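Local coordinates for kojibiose phosphorylase (Gut metagenome, PDB 6W0P), which belongs to glycoside hydrolase family 65, with a helical central catalytic domain set between N-terminal and C-terminal domains, at residues D477-M482 against D577-T582; I584-D589 against L618-L623. All coordinates share one frame; numbering follows the deposited sequence.

Contact 1: D477-M482 against D577-T582; sequences DEFKLM and DRIYRT
Lys480 reaches across to two backbone carbonyls of 577-582, placing NZ 2.9 Å from Tyr580 O and 2.9 Å from Thr582 O. A third bond runs back to the carbonyl of its neighbour, Phe479 O, so one ammonium group gathers three main-chain oxygens. The chain does this by bending: with chi2 at -67° and chi4 at -52° it folds back from a CB that points away from the partner loop. NZ stands well above the carbonyl planes of Phe479 and Tyr580, and is tilted less steeply from that of Thr582.

The carbonyl of Phe479 has a second visitor, Tyr580 CA, whose hydrogen is directed at Phe479 O from 3.3 Å. Beside it the Tyr580 ring lies with its edge against the backbone of the 477-480 type I turn, CE1 coming within 3.2 Å of Glu478 O, while Leu481 CD2 sits over one face toward the rim. A water bridges Glu478 O and Tyr580 OH, and that hydroxyl is also bonded to Tyr576. The Phe479 ring receives Ile579 CG1 over its centre in a CH-pi contact, 3.5 Å from the centroid. The turn itself is braced by an Asx turn, Phe479 N donating to Asp477 OD1.

The second subunit reaches both segments: Leu481 packs on Trp410 of that subunit, and Arg578 forms a salt bridge with its Asp390. The chemistry is that of a buried lysine whose positive charge is probably stabilised by the negative ends of three carbonyl dipoles, tying two loops of the catalytic domain together next to the dimer interface.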
loop_
_atom_site.group_PDB
_atom_site.type_symbol
_atom_site.label_atom_id
_atom_site.label_comp_id
_atom_site.label_asym_id
_atom_site.label_seq_id
_atom_site.Cartn_x
_atom_site.Cartn_y
_atom_site.Cartn_z
ATOM N N ASP A 477 17.050 -7.479 5.202
ATOM C CA ASP A 477 16.119 -8.629 5.045
ATOM C C ASP A 477 14.712 -8.047 4.932
ATOM O O ASP A 477 14.116 -7.690 5.957
ATOM C CB ASP A 477 16.177 -9.660 6.184
ATOM C CG ASP A 477 15.039 -10.674 6.119
ATOM O OD1 ASP A 477 14.542 -10.880 5.007
ATOM O OD2 ASP A 477 14.619 -11.232 7.190
ATOM N N GLU A 478 14.207 -7.938 3.717
ATOM C CA GLU A 478 12.905 -7.280 3.464
ATOM C C GLU A 478 11.752 -8.185 3.881
ATOM O O GLU A 478 10.601 -7.736 3.745
ATOM C CB GLU A 478 12.796 -6.885 1.995
ATOM C CG GLU A 478 13.897 -5.933 1.590
ATOM C CD GLU A 478 13.776 -5.428 0.172
ATOM O OE1 GLU A 478 12.872 -5.873 -0.531
ATOM O OE2 GLU A 478 14.556 -4.579 -0.185
ATOM N N PHE A 479 12.032 -9.376 4.394
ATOM C CA PHE A 479 10.988 -10.308 4.861
ATOM C C PHE A 479 10.638 -10.017 6.318
ATOM O O PHE A 479 9.815 -10.748 6.847
ATOM C CB PHE A 479 11.417 -11.749 4.613
ATOM C CG PHE A 479 11.557 -12.119 3.156
ATOM C CD1 PHE A 479 11.040 -11.315 2.143
ATOM C CD2 PHE A 479 12.135 -13.333 2.801
ATOM C CE1 PHE A 479 11.155 -11.678 0.805
ATOM C CE2 PHE A 479 12.213 -13.716 1.468
ATOM C CZ PHE A 479 11.747 -12.878 0.472
ATOM N N LYS A 480 11.175 -8.950 6.910
ATOM C CA LYS A 480 10.870 -8.537 8.311
ATOM C C LYS A 480 10.471 -7.058 8.335
ATOM O O LYS A 480 11.375 -6.192 8.164
ATOM C CB LYS A 480 12.053 -8.833 9.232
ATOM C CG LYS A 480 12.108 -10.280 9.682
ATOM C CD LYS A 480 10.953 -10.657 10.598
ATOM C CE LYS A 480 10.622 -12.129 10.547
ATOM N NZ LYS A 480 10.426 -12.609 9.154
ATOM N N LEU A 481 9.184 -6.806 8.578
ATOM C CA LEU A 481 8.522 -5.479 8.444
ATOM C C LEU A 481 7.955 -4.988 9.787
ATOM O O LEU A 481 7.216 -5.731 10.433
ATOM C CB LEU A 481 7.423 -5.599 7.383
ATOM C CG LEU A 481 6.448 -4.424 7.292
ATOM C CD1 LEU A 481 7.175 -3.112 7.027
ATOM C CD2 LEU A 481 5.393 -4.682 6.232
ATOM N N MET A 482 8.281 -3.752 10.173
ATOM C CA MET A 482 7.758 -3.077 11.392
ATOM C C MET A 482 8.229 -3.898 12.592
ATOM O O MET A 482 7.439 -4.156 13.542
ATOM C CB MET A 482 6.228 -2.961 11.407
ATOM C CG MET A 482 5.643 -2.068 10.310
ATOM S SD MET A 482 6.124 -0.342 10.413
ATOM C CE MET A 482 5.721 0.036 12.123
ATOM N N ASP A 577 1.091 -11.278 2.871
ATOM C CA ASP A 577 1.585 -11.196 4.280
ATOM C C ASP A 577 2.426 -12.427 4.659
ATOM O O ASP A 577 3.226 -12.327 5.614
ATOM C CB ASP A 577 0.447 -11.002 5.275
ATOM C CG ASP A 577 -0.318 -12.275 5.556
ATOM O OD1 ASP A 577 -1.216 -12.614 4.763
ATOM O OD2 ASP A 577 -0.009 -12.913 6.580
ATOM N N ARG A 578 2.259 -13.558 3.978
ATOM C CA ARG A 578 2.740 -14.845 4.548
ATOM C C ARG A 578 4.265 -14.863 4.729
ATOM O O ARG A 578 4.729 -15.384 5.762
ATOM C CB ARG A 578 2.271 -16.012 3.696
ATOM C CG ARG A 578 2.800 -17.354 4.163
ATOM C CD ARG A 578 2.357 -18.335 3.110
ATOM N NE ARG A 578 2.916 -19.655 3.290
ATOM C CZ ARG A 578 2.709 -20.642 2.450
ATOM N NH1 ARG A 578 1.961 -20.442 1.376
ATOM N NH2 ARG A 578 3.205 -21.836 2.725
ATOM N N ILE A 579 5.039 -14.335 3.792
ATOM C CA ILE A 579 6.526 -14.373 3.902
ATOM C C ILE A 579 7.011 -13.656 5.180
ATOM O O ILE A 579 8.079 -14.014 5.676
ATOM C CB ILE A 579 7.216 -13.807 2.646
ATOM C CG1 ILE A 579 8.719 -14.136 2.646
ATOM C CG2 ILE A 579 6.969 -12.302 2.510
ATOM C CD1 ILE A 579 9.056 -15.619 2.761
ATOM N N TYR A 580 6.284 -12.684 5.719
ATOM C CA TYR A 580 6.758 -11.858 6.861
ATOM C C TYR A 580 6.724 -12.641 8.176
ATOM O O TYR A 580 7.510 -12.300 9.094
ATOM C CB TYR A 580 5.938 -10.579 7.003
ATOM C CG TYR A 580 6.145 -9.601 5.880
ATOM C CD1 TYR A 580 7.353 -8.955 5.719
ATOM C CD2 TYR A 580 5.119 -9.274 5.020
ATOM C CE1 TYR A 580 7.549 -8.029 4.715
ATOM C CE2 TYR A 580 5.289 -8.342 4.012
ATOM C CZ TYR A 580 6.512 -7.721 3.854
ATOM O OH TYR A 580 6.705 -6.840 2.834
ATOM N N ARG A 581 5.862 -13.659 8.277
ATOM C CA ARG A 581 5.558 -14.284 9.595
ATOM C C ARG A 581 6.218 -15.661 9.682
ATOM O O ARG A 581 5.632 -16.551 10.335
ATOM C CB ARG A 581 4.048 -14.283 9.857
ATOM C CG ARG A 581 3.197 -14.908 8.776
ATOM C CD ARG A 581 1.720 -14.713 9.072
ATOM N NE ARG A 581 0.893 -15.217 7.984
ATOM C CZ ARG A 581 0.505 -16.488 7.808
ATOM N NH1 ARG A 581 0.866 -17.439 8.664
ATOM N NH2 ARG A 581 -0.242 -16.807 6.750
ATOM N N THR A 582 7.405 -15.810 9.081
ATOM C CA THR A 582 8.261 -17.025 9.142
ATOM C C THR A 582 9.674 -16.599 9.558
ATOM O O THR A 582 9.869 -15.412 9.874
ATOM C CB THR A 582 8.330 -17.778 7.802
ATOM O OG1 THR A 582 9.147 -17.044 6.884
ATOM C CG2 THR A 582 6.976 -18.024 7.174
HETATM O O HOH W 1 9.244 -6.265 1.967
#

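Contact 2: I584-D589 against L618-L623; sequences IIKQPD and LHESSL
Ile584 brings its CG2 branch to 4.2 Å from Leu618 CB, a loose apolar contact at the start of the pairing. At Ile585 the main chain takes over: Leu618 N donates to Ile585 O over 2.7 Å, in a bond that is almost straight at both ends, while the Ile585 side chain turns off to pack on Gln548 and Phe552.

Lys586 contributes at both ends of the residue. Its carbonyl oxygen takes Glu620 N, lying in the carbonyl plane at 3.3 Å, together with a weak bond from His619 N. Its side chain leaves with CG anti to the backbone N (chi1 -178°), runs extended as far as CE and bends only at chi4, which carries NZ to 2.7 Å from Glu620 OE2. In this salt bridge the two side chains cross at about a right angle, and Lys586 CG also rests against Glu620 CB. The Glu620 chain is poorly ordered, so the bridge is less sharply defined than the backbone bonds.

Gln587 sets its CB 3.2 Å from Ser621 OG. Its amide NE2 lies 3.6 Å from Leu623 CD2, the two side chains running alongside each other in the same direction. Pro588 packs on helix 624-634.

Here two irregular loops, leading into helices 590-596 and 624-634, are joined chiefly through backbone carbonyls. Successive N-H groups of 618-620 turn toward Ile585 and Lys586. These backbone bonds, which do not depend on side-chain identity, probably set the relative position of the loops, while the salt bridge to the poorly ordered Glu620 is probably the more mobile supplement.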
loop_
_atom_site.group_PDB
_atom_site.type_symbol
_atom_site.label_atom_id
_atom_site.label_comp_id
_atom_site.label_asym_id
_atom_site.label_seq_id
_atom_site.Cartn_x
_atom_site.Cartn_y
_atom_site.Cartn_z
ATOM N N ILE A 584 12.178 -17.259 7.365
ATOM C CA ILE A 584 12.806 -17.251 6.017
ATOM C C ILE A 584 13.308 -15.829 5.790
ATOM O O ILE A 584 12.513 -14.886 5.963
ATOM C CB ILE A 584 11.797 -17.663 4.934
ATOM C CG1 ILE A 584 11.220 -19.063 5.162
ATOM C CG2 ILE A 584 12.420 -17.534 3.563
ATOM C CD1 ILE A 584 9.931 -19.296 4.433
ATOM N N ILE A 585 14.565 -15.700 5.371
ATOM C CA ILE A 585 15.303 -14.422 5.212
ATOM C C ILE A 585 15.597 -14.211 3.725
ATOM O O ILE A 585 15.960 -15.194 3.008
ATOM C CB ILE A 585 16.576 -14.458 6.068
ATOM C CG1 ILE A 585 16.240 -14.449 7.558
ATOM C CG2 ILE A 585 17.526 -13.331 5.725
ATOM C CD1 ILE A 585 17.323 -15.079 8.399
ATOM N N LYS A 586 15.422 -12.978 3.260
ATOM C CA LYS A 586 15.623 -12.650 1.838
ATOM C C LYS A 586 17.120 -12.611 1.535
ATOM O O LYS A 586 17.532 -13.146 0.518
ATOM C CB LYS A 586 14.937 -11.327 1.518
ATOM C CG LYS A 586 15.018 -10.891 0.060
ATOM C CD LYS A 586 14.373 -9.532 -0.090
ATOM C CE LYS A 586 14.589 -8.886 -1.433
ATOM N NZ LYS A 586 13.759 -9.604 -2.415
ATOM N N GLN A 587 17.904 -11.961 2.381
ATOM C CA GLN A 587 19.292 -11.607 2.026
ATOM C C GLN A 587 20.041 -11.317 3.317
ATOM O O GLN A 587 19.441 -11.224 4.378
ATOM C CB GLN A 587 19.280 -10.422 1.062
ATOM C CG GLN A 587 18.760 -9.116 1.681
ATOM C CD GLN A 587 18.489 -8.055 0.632
ATOM O OE1 GLN A 587 17.428 -8.019 0.033
ATOM N NE2 GLN A 587 19.437 -7.155 0.423
ATOM N N PRO A 588 21.373 -11.176 3.257
ATOM C CA PRO A 588 22.150 -10.897 4.458
ATOM C C PRO A 588 21.596 -9.709 5.250
ATOM O O PRO A 588 21.402 -8.637 4.692
ATOM C CB PRO A 588 23.545 -10.617 3.902
ATOM C CG PRO A 588 23.580 -11.444 2.634
ATOM C CD PRO A 588 22.191 -11.315 2.046
ATOM N N ASP A 589 21.375 -9.917 6.545
ATOM C CA ASP A 589 20.979 -8.847 7.492
ATOM C C ASP A 589 22.056 -8.811 8.584
ATOM O O ASP A 589 22.968 -7.974 8.482
ATOM C CB ASP A 589 19.529 -9.093 7.919
ATOM C CG ASP A 589 18.840 -7.886 8.501
ATOM O OD1 ASP A 589 19.395 -7.346 9.488
ATOM O OD2 ASP A 589 17.749 -7.484 7.964
ATOM N N LEU A 618 16.880 -17.353 1.735
ATOM C CA LEU A 618 16.346 -17.776 0.416
ATOM C C LEU A 618 17.347 -17.410 -0.674
ATOM O O LEU A 618 17.412 -18.141 -1.657
ATOM C CB LEU A 618 14.995 -17.085 0.221
ATOM C CG LEU A 618 14.003 -17.755 -0.712
ATOM C CD1 LEU A 618 13.676 -19.157 -0.271
ATOM C CD2 LEU A 618 12.734 -16.916 -0.772
ATOM N N HIS A 619 18.131 -16.350 -0.491
ATOM C CA HIS A 619 19.139 -15.897 -1.483
ATOM C C HIS A 619 18.378 -15.307 -2.671
ATOM O O HIS A 619 18.813 -15.561 -3.812
ATOM C CB HIS A 619 20.097 -17.033 -1.923
ATOM C CG HIS A 619 20.827 -17.641 -0.780
ATOM N ND1 HIS A 619 21.686 -16.899 0.014
ATOM C CD2 HIS A 619 20.755 -18.867 -0.223
ATOM C CE1 HIS A 619 22.123 -17.657 0.999
ATOM N NE2 HIS A 619 21.568 -18.866 0.874
ATOM N N GLU A 620 17.270 -14.590 -2.398
ATOM C CA GLU A 620 16.440 -13.961 -3.454
ATOM C C GLU A 620 17.370 -13.024 -4.221
ATOM O O GLU A 620 17.818 -13.424 -5.336
ATOM C CB GLU A 620 15.206 -13.241 -2.892
ATOM C CG GLU A 620 13.916 -14.038 -3.034
ATOM C CD GLU A 620 12.622 -13.229 -3.048
ATOM O OE1 GLU A 620 11.525 -13.845 -3.183
ATOM O OE2 GLU A 620 12.696 -11.979 -2.945
ATOM N N SER A 621 17.736 -11.910 -3.578
ATOM C CA SER A 621 18.522 -10.809 -4.173
ATOM C C SER A 621 19.832 -11.306 -4.794
ATOM O O SER A 621 20.437 -12.324 -4.342
ATOM C CB SER A 621 18.783 -9.727 -3.178
ATOM O OG SER A 621 19.553 -10.234 -2.116
ATOM N N SER A 622 20.288 -10.543 -5.782
ATOM C CA SER A 622 21.592 -10.748 -6.448
ATOM C C SER A 622 22.704 -10.434 -5.441
ATOM O O SER A 622 23.851 -10.734 -5.730
ATOM C CB SER A 622 21.683 -9.929 -7.725
ATOM O OG SER A 622 21.320 -8.572 -7.516
ATOM N N LEU A 623 22.326 -9.900 -4.278
ATOM C CA LEU A 623 23.224 -9.399 -3.208
ATOM C C LEU A 623 23.714 -10.561 -2.320
ATOM O O LEU A 623 24.817 -10.459 -1.748
ATOM C CB LEU A 623 22.411 -8.385 -2.398
ATOM C CG LEU A 623 22.276 -6.988 -3.012
ATOM C CD1 LEU A 623 21.301 -6.976 -4.202
ATOM C CD2 LEU A 623 21.821 -5.987 -1.960
#

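How the contacts relate
The two contacts illustrate how a helical domain can be stitched together through its loops. Their centres lie 12 Å apart, within the family 65 central catalytic domain, and both segments of contact 1 precede those of contact 2 in the sequence. Segments 577-582 and 584-589 belong to one loop between helices 522-534 and 590-596, which meets 477-482 first and 618-623 next. Asp477 links the contacts directly, with probable hydrogen bonds from its N to Asp589 OD2 and from Lys586 N to its OD1, while Phe479 packs on Lys586. Contact 1 has the second subunit beside it, whereas no other chain touches contact 2, which lies nearer the centre of the chain.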